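Local coordinates for major capsid protein (Faustovirus, PDB 5J7O), which probably builds the capsid shell of Faustovirus, a large dsDNA virus, as a double jelly-roll subunit, present here as a trimer, at residues Gly117-Leu122 with Ala169-Phe174; Ser137-Thr142 with Leu152-Tyr157; Gly148-Tyr153 with Glu347-Thr352; Gln343-Thr348 with Arg369-Thr374; Tyr480-Ser485 with Ala507-Gln512. All coordinates share one frame; numbering follows the deposited sequence.

Interactions 2, 3, 4 and 5 lie on one mixed sheet and read across it strand by strand. Interactions 2 and 3 share strand 149-158, and interactions 3 and 4 share strand 341-351. Strands 364-375 and 503-521 then join interaction 4 to interaction 5. All four are partly buried and all touch the third subunit. Interaction 1 is a surface contact on a separate small sheet, tied to interaction 2 where Y157 meets 117-122. Its chemistry is nearly all backbone, between small residues. Interactions 2 and 3 add aliphatic packing. Interactions 4 and 5 add side-chain amides and hydroxyls that meet across the strands. Bridging waters occur in interactions 2 to 5. Interaction 5 touches both other subunits.

Interaction 1: Gly117-Leu122 with Ala169-Phe174; sequences GTVPAL and AAATNF
G117, T118 and V119 meet A169, A170 and A171 in a short antiparallel strand pairing at the protein surface. It lies on the edge of a three-stranded sheet, well away from the centre of the chain. G117 and A171 form a hydrogen-bonded pair. G117 N gives a bond to A171 O at 2.9 Å. The return bond, from A171 N to G117 O, is longer at 3.3 Å, and its donor stands well above the carbonyl plane. One residue on, T118 and A170 are a non-hydrogen-bonded pair whose side chains diverge. T118 CA sits 3.1 Å from A169 O in a CA-H...O contact. The same A169 O accepts V119 N at 2.8 Å, nearly in line with the C=O bond. V119 supplies the side-chain packing. Its CG2 branch, anti to its own carbonyl carbon, lies 3.7 Å from A171 CB. The CG1 branch packs against Y157 of strand 149-158, so V119 bridges this pairing to the neighbouring sheet. The arrangement is a short antiparallel edge, 116-118 on 170-177, with strand 333-336 on the far side of 170-177.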
# COMPACT_ATOMS: atom_id res chain seq x y z
N GLY B 117 23.27 -17.91 27.49
CA GLY B 117 23.40 -16.99 28.60
C GLY B 117 22.60 -17.48 29.80
O GLY B 117 22.36 -18.67 29.97
N THR B 118 22.19 -16.52 30.63
CA THR B 118 21.46 -16.82 31.84
C THR B 118 20.30 -15.85 32.00
O THR B 118 20.25 -14.79 31.38
CB THR B 118 22.35 -16.76 33.09
OG1 THR B 118 23.14 -15.56 33.05
CG2 THR B 118 23.26 -17.97 33.16
N VAL B 119 19.36 -16.24 32.86
CA VAL B 119 18.27 -15.33 33.24
C VAL B 119 18.82 -14.29 34.21
O VAL B 119 19.42 -14.66 35.24
CB VAL B 119 17.12 -16.11 33.87
CG1 VAL B 119 16.00 -15.17 34.29
CG2 VAL B 119 16.60 -17.17 32.90
N PRO B 120 18.66 -12.99 33.94
CA PRO B 120 19.26 -11.98 34.82
C PRO B 120 18.62 -11.91 36.20
O PRO B 120 17.64 -12.61 36.47
CB PRO B 120 19.04 -10.68 34.04
CG PRO B 120 17.83 -10.94 33.21
CD PRO B 120 17.91 -12.39 32.82
N ALA B 121 19.18 -11.08 37.07
CA ALA B 121 18.64 -10.92 38.41
C ALA B 121 17.30 -10.19 38.35
O ALA B 121 17.05 -9.35 37.48
CB ALA B 121 19.61 -10.15 39.30
N LEU B 122 16.43 -10.52 39.30
CA LEU B 122 15.11 -9.91 39.38
C LEU B 122 15.23 -8.42 39.71
O LEU B 122 16.24 -7.98 40.27
CB LEU B 122 14.27 -10.62 40.44
CG LEU B 122 13.82 -12.04 40.08
CD1 LEU B 122 13.59 -12.85 41.34
CD2 LEU B 122 12.56 -12.00 39.23
N ALA B 169 19.25 -19.37 35.63
CA ALA B 169 19.06 -20.53 34.79
C ALA B 169 19.35 -20.17 33.33
O ALA B 169 19.56 -19.00 32.99
CB ALA B 169 17.65 -21.09 34.93
N ALA B 170 19.36 -21.18 32.47
CA ALA B 170 19.72 -20.97 31.07
C ALA B 170 18.71 -20.06 30.38
O ALA B 170 17.51 -20.06 30.68
CB ALA B 170 19.81 -22.30 30.34
N ALA B 171 19.21 -19.27 29.43
CA ALA B 171 18.40 -18.37 28.63
C ALA B 171 19.24 -17.89 27.45
O ALA B 171 20.43 -17.60 27.61
CB ALA B 171 17.91 -17.17 29.44
N THR B 172 18.62 -17.82 26.28
CA THR B 172 19.31 -17.42 25.06
C THR B 172 18.55 -16.28 24.39
O THR B 172 17.32 -16.32 24.29
CB THR B 172 19.45 -18.60 24.08
OG1 THR B 172 20.13 -19.68 24.73
CG2 THR B 172 20.24 -18.18 22.85
N ASN B 173 19.29 -15.27 23.94
CA ASN B 173 18.70 -14.17 23.20
C ASN B 173 18.41 -14.59 21.76
O ASN B 173 18.97 -15.55 21.23
CB ASN B 173 19.62 -12.96 23.21
CG ASN B 173 19.71 -12.30 24.57
OD1 ASN B 173 18.73 -12.25 25.31
ND2 ASN B 173 20.88 -11.77 24.90
N PHE B 174 17.51 -13.84 21.12
CA PHE B 174 17.26 -14.00 19.70
C PHE B 174 18.17 -13.07 18.90
O PHE B 174 18.83 -12.18 19.46
CB PHE B 174 15.79 -13.73 19.37
CG PHE B 174 14.86 -14.85 19.76
CD1 PHE B 174 15.33 -15.98 20.42
CD2 PHE B 174 13.51 -14.78 19.47
CE1 PHE B 174 14.48 -17.00 20.78
CE2 PHE B 174 12.65 -15.80 19.82
CZ PHE B 174 13.13 -16.91 20.48

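Interaction 2: Ser137-Thr142 with Leu152-Tyr157; sequences SVVSAT and LYTQSY
V138 pairs with Q155 and S140 with Y153 through four backbone hydrogen bonds. All are nearly straight. V138 N to Q155 O is 3.0 Å, and Y153 N to S140 O is 2.9 Å. Between these pairs, V139 CA makes a CA-H...O contact with Y153 O. The two strands form a beta hairpin, 138-142 and 149-158, near one edge of the mixed sheet. Strand 341-351 lies beyond 149-158.

Apolar contacts fill the face of V139, A141, L152 and T154. L152 CG is anti to its backbone N (chi1 -171°). From there CD1 reaches across to V139 CG1 at 3.8 Å and A141 CB at 4.0 Å. V139 CG2 runs alongside T154 CG2 at 3.7 Å. On the other face, V138 CG1 lies beside Q155 CB.

The edge of the Y153 ring meets backbone atoms S140 O and A141 CA and the hydroxyl T142 OG1, the last at 3.6 Å from CE1. A water hydrogen-bonds Y153 OH at 3.0 Å. Its link to T142 OG1 is modelled too short to be trusted. S140 OG is hydrogen-bonded to the backbone N of G127 and I126. Y153 also packs on L254 of the third subunit.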
# COMPACT_ATOMS: atom_id res chain seq x y z
N SER B 137 10.97 -15.13 41.98
CA SER B 137 10.10 -13.96 42.04
C SER B 137 10.63 -12.98 43.07
O SER B 137 11.33 -13.36 44.01
CB SER B 137 8.66 -14.35 42.36
OG SER B 137 8.53 -14.75 43.72
N VAL B 138 10.28 -11.71 42.88
CA VAL B 138 10.58 -10.65 43.83
C VAL B 138 9.25 -10.02 44.25
O VAL B 138 8.48 -9.58 43.39
CB VAL B 138 11.55 -9.61 43.25
CG1 VAL B 138 11.10 -9.15 41.86
CG2 VAL B 138 11.68 -8.42 44.19
N VAL B 139 8.98 -10.00 45.55
CA VAL B 139 7.69 -9.58 46.08
C VAL B 139 7.91 -8.47 47.10
O VAL B 139 8.78 -8.58 47.97
CB VAL B 139 6.93 -10.75 46.72
CG1 VAL B 139 5.66 -10.26 47.39
CG2 VAL B 139 6.60 -11.81 45.67
N SER B 140 7.13 -7.40 46.98
CA SER B 140 7.09 -6.33 47.96
C SER B 140 5.65 -5.87 48.10
O SER B 140 4.76 -6.32 47.37
CB SER B 140 8.00 -5.16 47.57
OG SER B 140 7.69 -4.67 46.28
N ALA B 141 5.41 -4.95 49.03
CA ALA B 141 4.05 -4.51 49.30
C ALA B 141 4.05 -3.10 49.87
O ALA B 141 5.06 -2.61 50.37
CB ALA B 141 3.33 -5.46 50.26
N THR B 142 2.89 -2.45 49.78
CA THR B 142 2.66 -1.14 50.37
C THR B 142 1.39 -1.21 51.21
O THR B 142 0.30 -1.42 50.67
CB THR B 142 2.54 -0.05 49.31
OG1 THR B 142 3.81 0.17 48.69
CG2 THR B 142 2.06 1.26 49.94
N LEU B 152 0.12 -5.27 46.53
CA LEU B 152 1.17 -6.28 46.44
C LEU B 152 1.80 -6.24 45.05
O LEU B 152 1.10 -6.40 44.05
CB LEU B 152 0.60 -7.67 46.73
CG LEU B 152 1.60 -8.81 46.88
CD1 LEU B 152 2.32 -8.71 48.22
CD2 LEU B 152 0.91 -10.16 46.73
N TYR B 153 3.11 -6.03 45.01
CA TYR B 153 3.87 -5.97 43.77
C TYR B 153 4.68 -7.25 43.61
O TYR B 153 5.45 -7.62 44.50
CB TYR B 153 4.81 -4.76 43.75
CG TYR B 153 4.16 -3.44 44.09
CD1 TYR B 153 4.00 -3.03 45.41
CD2 TYR B 153 3.72 -2.59 43.09
CE1 TYR B 153 3.41 -1.82 45.72
CE2 TYR B 153 3.13 -1.37 43.39
CZ TYR B 153 2.98 -0.99 44.71
OH TYR B 153 2.39 0.21 45.01
N THR B 154 4.50 -7.92 42.47
CA THR B 154 5.24 -9.14 42.18
C THR B 154 5.83 -9.04 40.78
O THR B 154 5.12 -8.68 39.83
CB THR B 154 4.36 -10.39 42.29
OG1 THR B 154 3.65 -10.37 43.54
CG2 THR B 154 5.20 -11.65 42.21
N GLN B 155 7.11 -9.37 40.65
CA GLN B 155 7.79 -9.42 39.36
C GLN B 155 8.52 -10.74 39.23
O GLN B 155 9.13 -11.22 40.18
CB GLN B 155 8.76 -8.24 39.19
CG GLN B 155 8.08 -6.90 39.00
CD GLN B 155 9.07 -5.77 38.78
OE1 GLN B 155 9.82 -5.40 39.68
NE2 GLN B 155 9.07 -5.21 37.57
N SER B 156 8.46 -11.33 38.03
CA SER B 156 9.10 -12.61 37.77
C SER B 156 9.43 -12.69 36.29
O SER B 156 9.15 -11.77 35.51
CB SER B 156 8.20 -13.77 38.21
OG SER B 156 6.95 -13.74 37.54
N TYR B 157 10.03 -13.82 35.90
CA TYR B 157 10.37 -14.08 34.51
C TYR B 157 9.60 -15.30 34.02
O TYR B 157 9.51 -16.31 34.72
CB TYR B 157 11.87 -14.31 34.33
CG TYR B 157 12.71 -13.10 34.67
CD1 TYR B 157 12.65 -11.95 33.89
CD2 TYR B 157 13.58 -13.11 35.76
CE1 TYR B 157 13.42 -10.85 34.19
CE2 TYR B 157 14.35 -12.01 36.06
CZ TYR B 157 14.27 -10.88 35.28
OH TYR B 157 15.04 -9.78 35.58
O HOH W 1 8.41 -6.41 44.60
O HOH W 2 4.06 1.80 46.93

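Interaction 3: Gly148-Tyr153 with Glu347-Thr352; sequences GVYTLY and ETLLTT
L152 and E347 exchange two short, nearly straight backbone bonds. L152 N reaches E347 O at 2.7 Å, with 175° at the hydrogen. E347 N returns to L152 O at 2.8 Å. Y150 and L349 repeat the pattern, with L349 N to Y150 O at 2.8 Å. At the strand end, T351 N bonds G148 O at 3.0 Å and is more bent, 139° at the hydrogen.

A water extends the first pair. It donates to E347 OE2 at 2.9 Å and weakly to L152 O, so it loosely links the carboxylate to the neighbouring strand. The other carboxylate oxygen, OE1, bonds the hydroxyl of Y367. The E347 side chain also packs on R488 of the third subunit. Y150 OH leaves the contact to bond D130.

CA-H...O contacts fill the gaps between the paired bonds. L152 and E347 lie side by side, with the methyl CD2 of L152 alongside the carboxylate, 3.6 Å from OE2 of E347. On the other face, V149 CG2 meets L350 CD1 at 3.9 Å. With chi1 at 173°, L350 carries CD1 back toward V149. T151 and T348 run alongside each other. L349 CD1 comes to the edge of the Y150 ring.

The arrangement is a regular antiparallel pairing of 149-158 with 341-351, strands far apart in sequence, inside the mixed sheet.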
# COMPACT_ATOMS: atom_id res chain seq x y z
N GLY B 148 -7.65 0.67 53.74
CA GLY B 148 -7.89 -0.76 53.74
C GLY B 148 -7.40 -1.47 52.50
O GLY B 148 -7.81 -2.60 52.25
N VAL B 149 -6.54 -0.83 51.72
CA VAL B 149 -6.02 -1.40 50.48
C VAL B 149 -4.60 -1.90 50.74
O VAL B 149 -3.72 -1.13 51.11
CB VAL B 149 -6.04 -0.38 49.33
CG1 VAL B 149 -5.27 -0.91 48.13
CG2 VAL B 149 -7.47 -0.05 48.94
N TYR B 150 -4.40 -3.20 50.54
CA TYR B 150 -3.08 -3.82 50.58
C TYR B 150 -2.62 -4.01 49.14
O TYR B 150 -3.24 -4.75 48.37
CB TYR B 150 -3.15 -5.15 51.33
CG TYR B 150 -1.83 -5.88 51.49
CD1 TYR B 150 -0.86 -5.42 52.37
CD2 TYR B 150 -1.57 -7.05 50.78
CE1 TYR B 150 0.34 -6.09 52.53
CE2 TYR B 150 -0.38 -7.73 50.94
CZ TYR B 150 0.58 -7.25 51.81
OH TYR B 150 1.77 -7.92 51.96
N THR B 151 -1.54 -3.32 48.77
CA THR B 151 -1.04 -3.32 47.40
C THR B 151 0.20 -4.20 47.32
O THR B 151 1.21 -3.92 47.97
CB THR B 151 -0.72 -1.90 46.93
OG1 THR B 151 -1.89 -1.09 47.06
CG2 THR B 151 -0.27 -1.91 45.48
N LEU B 152 0.12 -5.27 46.53
CA LEU B 152 1.17 -6.28 46.44
C LEU B 152 1.80 -6.24 45.05
O LEU B 152 1.10 -6.40 44.05
CB LEU B 152 0.60 -7.67 46.73
CG LEU B 152 1.60 -8.81 46.88
CD1 LEU B 152 2.32 -8.71 48.22
CD2 LEU B 152 0.91 -10.16 46.73
N TYR B 153 3.11 -6.03 45.01
CA TYR B 153 3.87 -5.97 43.77
C TYR B 153 4.68 -7.25 43.61
O TYR B 153 5.45 -7.62 44.50
CB TYR B 153 4.81 -4.76 43.75
CG TYR B 153 4.16 -3.44 44.09
CD1 TYR B 153 4.00 -3.03 45.41
CD2 TYR B 153 3.72 -2.59 43.09
CE1 TYR B 153 3.41 -1.82 45.72
CE2 TYR B 153 3.13 -1.37 43.39
CZ TYR B 153 2.98 -0.99 44.71
OH TYR B 153 2.39 0.21 45.01
N GLU B 347 -1.31 -6.43 42.55
CA GLU B 347 -2.57 -6.89 43.11
C GLU B 347 -2.97 -5.97 44.25
O GLU B 347 -2.14 -5.65 45.11
CB GLU B 347 -2.47 -8.33 43.61
CG GLU B 347 -2.19 -9.35 42.52
CD GLU B 347 -1.79 -10.70 43.07
OE1 GLU B 347 -2.64 -11.62 43.09
OE2 GLU B 347 -0.63 -10.84 43.51
N THR B 348 -4.22 -5.54 44.26
CA THR B 348 -4.77 -4.73 45.33
C THR B 348 -5.85 -5.52 46.05
O THR B 348 -6.73 -6.10 45.41
CB THR B 348 -5.35 -3.42 44.79
OG1 THR B 348 -6.38 -3.70 43.84
CG2 THR B 348 -4.26 -2.59 44.12
N LEU B 349 -5.77 -5.55 47.38
CA LEU B 349 -6.73 -6.26 48.22
C LEU B 349 -7.43 -5.24 49.11
O LEU B 349 -6.80 -4.64 50.00
CB LEU B 349 -6.05 -7.34 49.06
CG LEU B 349 -5.65 -8.65 48.37
CD1 LEU B 349 -4.37 -8.48 47.57
CD2 LEU B 349 -5.50 -9.76 49.40
N LEU B 350 -8.73 -5.04 48.89
CA LEU B 350 -9.52 -4.12 49.70
C LEU B 350 -10.22 -4.93 50.79
O LEU B 350 -11.25 -5.55 50.55
CB LEU B 350 -10.53 -3.37 48.83
CG LEU B 350 -11.55 -2.48 49.55
CD1 LEU B 350 -10.86 -1.41 50.37
CD2 LEU B 350 -12.53 -1.86 48.56
N THR B 351 -9.63 -4.93 51.98
CA THR B 351 -10.27 -5.49 53.16
C THR B 351 -10.84 -4.37 54.02
O THR B 351 -10.46 -3.20 53.89
CB THR B 351 -9.30 -6.34 53.98
OG1 THR B 351 -8.18 -5.54 54.38
CG2 THR B 351 -8.81 -7.53 53.17
N THR B 352 -11.78 -4.73 54.89
CA THR B 352 -12.44 -3.77 55.77
C THR B 352 -12.34 -4.12 57.24
O THR B 352 -12.68 -3.27 58.08
CB THR B 352 -13.93 -3.63 55.40
OG1 THR B 352 -14.65 -4.75 55.93
CG2 THR B 352 -14.11 -3.58 53.89
O HOH W 3 1.53 -8.96 43.42

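Interaction 4: Gln343-Thr348 with Arg369-Thr374; sequences QTTVET and RYTTYT
T344 pairs with T372 and V346 with Y370 as hydrogen-bonded pairs of two antiparallel strands, 172° apart in direction. T344 N to T372 O and Y370 N to V346 O are both 2.8 Å. Between them T345 and T371 form a non-hydrogen-bonded pair, and T345 CA makes a CA-H...O contact with Y370 O at 3.1 Å.

On one face lie Q343, T345, E347, R369, T371 and Y373. R369 is extended, and its NE bonds T371 OG1 at 2.8 Å in the guanidinium plane. That bond helps to fix the rotation of the group. NH2 is modelled doubtfully close to Q343 NE2, another donor. T345 CG2 packs tightly on T371 OG1 at 3.2 Å, while T345 OG1 bonds T154 O.

These strands, 341-351 and 364-375, are the middle of the mixed sheet. Strand 149-158 flanks one side and 503-521 the other. R369 also makes a cation-pi contact with Y486 of the third subunit.

On the opposite face, T344 CB sits 3.3 Å from T372 OG1. A water joins the two hydroxyls, 2.9 Å from T344 OG1, and T372 OG1 also bonds G264 O of the third subunit. The Y370 ring presents its edge to V346 O, with CD2 at 3.5 Å.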
# COMPACT_ATOMS: atom_id res chain seq x y z
N GLN B 343 7.43 -10.45 33.93
CA GLN B 343 6.03 -10.32 34.32
C GLN B 343 5.93 -9.32 35.46
O GLN B 343 6.51 -9.53 36.53
CB GLN B 343 5.45 -11.67 34.73
CG GLN B 343 4.03 -11.60 35.27
CD GLN B 343 3.47 -12.97 35.59
OE1 GLN B 343 4.13 -13.99 35.40
NE2 GLN B 343 2.24 -13.00 36.08
N THR B 344 5.20 -8.23 35.23
CA THR B 344 4.97 -7.20 36.24
C THR B 344 3.51 -7.28 36.67
O THR B 344 2.61 -6.99 35.88
CB THR B 344 5.30 -5.81 35.70
OG1 THR B 344 6.72 -5.71 35.48
CG2 THR B 344 4.86 -4.73 36.68
N THR B 345 3.28 -7.67 37.93
CA THR B 345 1.94 -7.86 38.46
C THR B 345 1.74 -6.99 39.69
O THR B 345 2.56 -7.00 40.61
CB THR B 345 1.69 -9.33 38.81
OG1 THR B 345 2.76 -9.82 39.60
CG2 THR B 345 1.57 -10.15 37.55
N VAL B 346 0.63 -6.25 39.71
CA VAL B 346 0.18 -5.51 40.88
C VAL B 346 -1.18 -6.05 41.28
O VAL B 346 -2.09 -6.14 40.45
CB VAL B 346 0.10 -3.99 40.60
CG1 VAL B 346 -0.50 -3.27 41.80
CG2 VAL B 346 1.48 -3.43 40.29
N GLU B 347 -1.31 -6.43 42.55
CA GLU B 347 -2.57 -6.89 43.11
C GLU B 347 -2.97 -5.97 44.25
O GLU B 347 -2.14 -5.65 45.11
CB GLU B 347 -2.47 -8.33 43.61
CG GLU B 347 -2.19 -9.35 42.52
CD GLU B 347 -1.79 -10.70 43.07
OE1 GLU B 347 -2.64 -11.62 43.09
OE2 GLU B 347 -0.63 -10.84 43.51
N THR B 348 -4.22 -5.54 44.26
CA THR B 348 -4.77 -4.73 45.33
C THR B 348 -5.85 -5.52 46.05
O THR B 348 -6.73 -6.10 45.41
CB THR B 348 -5.35 -3.42 44.79
OG1 THR B 348 -6.38 -3.70 43.84
CG2 THR B 348 -4.26 -2.59 44.12
N ARG B 369 -6.12 -7.29 39.78
CA ARG B 369 -4.81 -7.71 39.31
C ARG B 369 -4.48 -6.97 38.02
O ARG B 369 -5.32 -6.88 37.12
CB ARG B 369 -4.73 -9.22 39.09
CG ARG B 369 -3.43 -9.68 38.45
CD ARG B 369 -3.31 -11.19 38.41
NE ARG B 369 -2.15 -11.62 37.63
CZ ARG B 369 -1.69 -12.86 37.60
NH1 ARG B 369 -2.28 -13.81 38.31
NH2 ARG B 369 -0.63 -13.16 36.85
N TYR B 370 -3.26 -6.45 37.94
CA TYR B 370 -2.77 -5.76 36.75
C TYR B 370 -1.46 -6.42 36.34
O TYR B 370 -0.52 -6.48 37.14
CB TYR B 370 -2.55 -4.26 37.03
CG TYR B 370 -3.75 -3.55 37.61
CD1 TYR B 370 -4.61 -2.82 36.80
CD2 TYR B 370 -4.01 -3.58 38.98
CE1 TYR B 370 -5.70 -2.16 37.33
CE2 TYR B 370 -5.10 -2.92 39.52
CZ TYR B 370 -5.94 -2.21 38.69
OH TYR B 370 -7.03 -1.55 39.23
N THR B 371 -1.40 -6.92 35.11
CA THR B 371 -0.28 -7.73 34.66
C THR B 371 0.22 -7.24 33.30
O THR B 371 -0.55 -7.21 32.33
CB THR B 371 -0.66 -9.21 34.57
OG1 THR B 371 -1.07 -9.68 35.86
CG2 THR B 371 0.51 -10.04 34.07
N THR B 372 1.50 -6.87 33.24
CA THR B 372 2.17 -6.52 32.00
C THR B 372 3.36 -7.45 31.79
O THR B 372 3.85 -8.08 32.73
CB THR B 372 2.65 -5.06 32.00
OG1 THR B 372 3.78 -4.93 32.86
CG2 THR B 372 1.54 -4.13 32.48
N TYR B 373 3.83 -7.51 30.54
CA TYR B 373 4.97 -8.33 30.18
C TYR B 373 5.96 -7.50 29.37
O TYR B 373 5.57 -6.74 28.48
CB TYR B 373 4.55 -9.56 29.37
CG TYR B 373 3.48 -10.40 30.05
CD1 TYR B 373 3.82 -11.35 31.00
CD2 TYR B 373 2.14 -10.23 29.73
CE1 TYR B 373 2.85 -12.12 31.62
CE2 TYR B 373 1.16 -10.99 30.35
CZ TYR B 373 1.52 -11.93 31.29
OH TYR B 373 0.55 -12.69 31.90
N THR B 374 7.24 -7.65 29.68
CA THR B 374 8.30 -6.90 29.02
C THR B 374 9.38 -7.87 28.54
O THR B 374 10.03 -8.53 29.38
CB THR B 374 8.90 -5.86 29.96
OG1 THR B 374 7.85 -5.23 30.71
CG2 THR B 374 9.65 -4.79 29.16
O HOH W 4 6.68 -6.38 32.64
O HOH W 5 -4.39 -13.30 40.60

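Interaction 5: Tyr480-Ser485 with Ala507-Gln512; sequences YDVSQS and ASQVMQ
A507 meets S485 and Q484 at the start of an antiparallel strand pair on the edge of the mixed sheet, where 503-521 lies against 473-490. The strands are strongly twisted, 142° apart in direction. A507 CA makes a CA-H...O contact with S485 O.

S508 pairs with S485 through two backbone bonds. S485 O takes S508 N and the side-chain NE2 of Q484 from opposite faces of its carbonyl plane. The two serine hydroxyls are modelled only 2.4 Å apart, S485 OG to S508 OG, a distance best treated as doubtful. S508 OG also bonds Y486 N of the third subunit. S485 packs on S485 of both other subunits, consistent with a place at the trimer axis.

Q509 is extended and its NE2 bonds Q484 OE1 at 3.0 Å, nearly in line with the acceptor C=O. The Q484 chain bends at chi2 (77°), which lets OE1 meet Q509 NE2 while NE2 bonds S485 O. The amide planes are 47° apart. V482 CG1 lies across Q509 CB at 4.0 Å. Q509 OE1 bonds G248 N of the third subunit.

V510 and S483 exchange two backbone bonds. S483 N to V510 O is 2.9 Å. M511 bends at its end and sets CE against the edge of the Y480 ring, 3.6 Å from CE1.

Q512 N bonds D481 O at 2.7 Å. Its amide is hydrogen-bonded to Q512 of the second and third subunits, and a water links its OE1 to D481 OD2. Buried S483 OG has no polar partner and rests 3.6 Å from Q512 CB.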
# COMPACT_ATOMS: atom_id res chain seq x y z
N TYR B 480 -0.87 -0.24 23.86
CA TYR B 480 -1.19 -1.42 24.65
C TYR B 480 -2.53 -2.01 24.21
O TYR B 480 -3.54 -1.30 24.16
CB TYR B 480 -1.25 -1.09 26.14
CG TYR B 480 0.09 -0.75 26.76
CD1 TYR B 480 1.00 -1.75 27.09
CD2 TYR B 480 0.44 0.57 27.03
CE1 TYR B 480 2.22 -1.45 27.66
CE2 TYR B 480 1.66 0.88 27.60
CZ TYR B 480 2.54 -0.13 27.92
OH TYR B 480 3.76 0.18 28.49
N ASP B 481 -2.53 -3.30 23.91
CA ASP B 481 -3.75 -4.09 23.81
C ASP B 481 -4.02 -4.70 25.19
O ASP B 481 -3.22 -5.51 25.67
CB ASP B 481 -3.64 -5.18 22.75
CG ASP B 481 -3.56 -4.62 21.34
OD1 ASP B 481 -3.89 -3.43 21.15
OD2 ASP B 481 -3.17 -5.37 20.43
N VAL B 482 -5.12 -4.30 25.81
CA VAL B 482 -5.41 -4.64 27.20
C VAL B 482 -6.65 -5.52 27.24
O VAL B 482 -7.69 -5.18 26.66
CB VAL B 482 -5.61 -3.39 28.06
CG1 VAL B 482 -5.64 -3.76 29.54
CG2 VAL B 482 -4.51 -2.37 27.78
N SER B 483 -6.55 -6.65 27.94
CA SER B 483 -7.68 -7.53 28.19
C SER B 483 -8.24 -7.22 29.58
O SER B 483 -7.56 -7.43 30.58
CB SER B 483 -7.27 -9.00 28.09
OG SER B 483 -6.88 -9.34 26.77
N GLN B 484 -9.47 -6.73 29.62
CA GLN B 484 -10.16 -6.43 30.87
C GLN B 484 -11.16 -7.54 31.18
O GLN B 484 -11.89 -8.00 30.30
CB GLN B 484 -10.87 -5.08 30.80
CG GLN B 484 -11.75 -4.77 32.00
CD GLN B 484 -10.95 -4.33 33.22
OE1 GLN B 484 -10.22 -3.34 33.16
NE2 GLN B 484 -11.08 -5.06 34.31
N SER B 485 -11.19 -7.96 32.44
CA SER B 485 -12.13 -8.98 32.88
C SER B 485 -12.73 -8.58 34.22
O SER B 485 -12.11 -7.84 35.00
CB SER B 485 -11.45 -10.35 33.02
OG SER B 485 -10.63 -10.41 34.17
N ALA B 507 -11.36 -8.30 39.37
CA ALA B 507 -11.12 -7.71 38.06
C ALA B 507 -9.65 -7.85 37.73
O ALA B 507 -8.79 -7.82 38.61
CB ALA B 507 -11.55 -6.24 38.02
N SER B 508 -9.36 -7.99 36.43
CA SER B 508 -7.98 -8.13 35.98
C SER B 508 -7.79 -7.38 34.67
O SER B 508 -8.66 -7.38 33.80
CB SER B 508 -7.59 -9.60 35.80
OG SER B 508 -8.34 -10.22 34.77
N GLN B 509 -6.63 -6.73 34.55
CA GLN B 509 -6.14 -6.18 33.29
C GLN B 509 -4.83 -6.87 32.96
O GLN B 509 -3.86 -6.77 33.72
CB GLN B 509 -5.91 -4.67 33.39
CG GLN B 509 -7.15 -3.83 33.61
CD GLN B 509 -6.85 -2.34 33.50
OE1 GLN B 509 -5.80 -1.87 33.94
NE2 GLN B 509 -7.77 -1.60 32.90
N VAL B 510 -4.80 -7.58 31.83
CA VAL B 510 -3.61 -8.29 31.38
C VAL B 510 -3.21 -7.74 30.02
O VAL B 510 -4.06 -7.62 29.13
CB VAL B 510 -3.83 -9.81 31.31
CG1 VAL B 510 -2.57 -10.50 30.82
CG2 VAL B 510 -4.24 -10.35 32.67
N MET B 511 -1.94 -7.39 29.87
CA MET B 511 -1.42 -6.97 28.58
C MET B 511 -1.54 -8.11 27.57
O MET B 511 -0.92 -9.16 27.75
CB MET B 511 0.03 -6.52 28.70
CG MET B 511 0.67 -6.16 27.36
SD MET B 511 2.47 -6.27 27.37
CE MET B 511 2.90 -4.91 28.45
N GLN B 512 -2.35 -7.90 26.53
CA GLN B 512 -2.48 -8.92 25.50
C GLN B 512 -1.39 -8.79 24.45
O GLN B 512 -0.85 -9.80 23.99
CB GLN B 512 -3.86 -8.81 24.84
CG GLN B 512 -4.20 -9.97 23.91
CD GLN B 512 -5.53 -9.78 23.21
OE1 GLN B 512 -5.88 -8.68 22.80
NE2 GLN B 512 -6.28 -10.87 23.08
O HOH W 6 -3.54 -8.22 20.81
O HOH W 7 -7.58 -9.64 32.27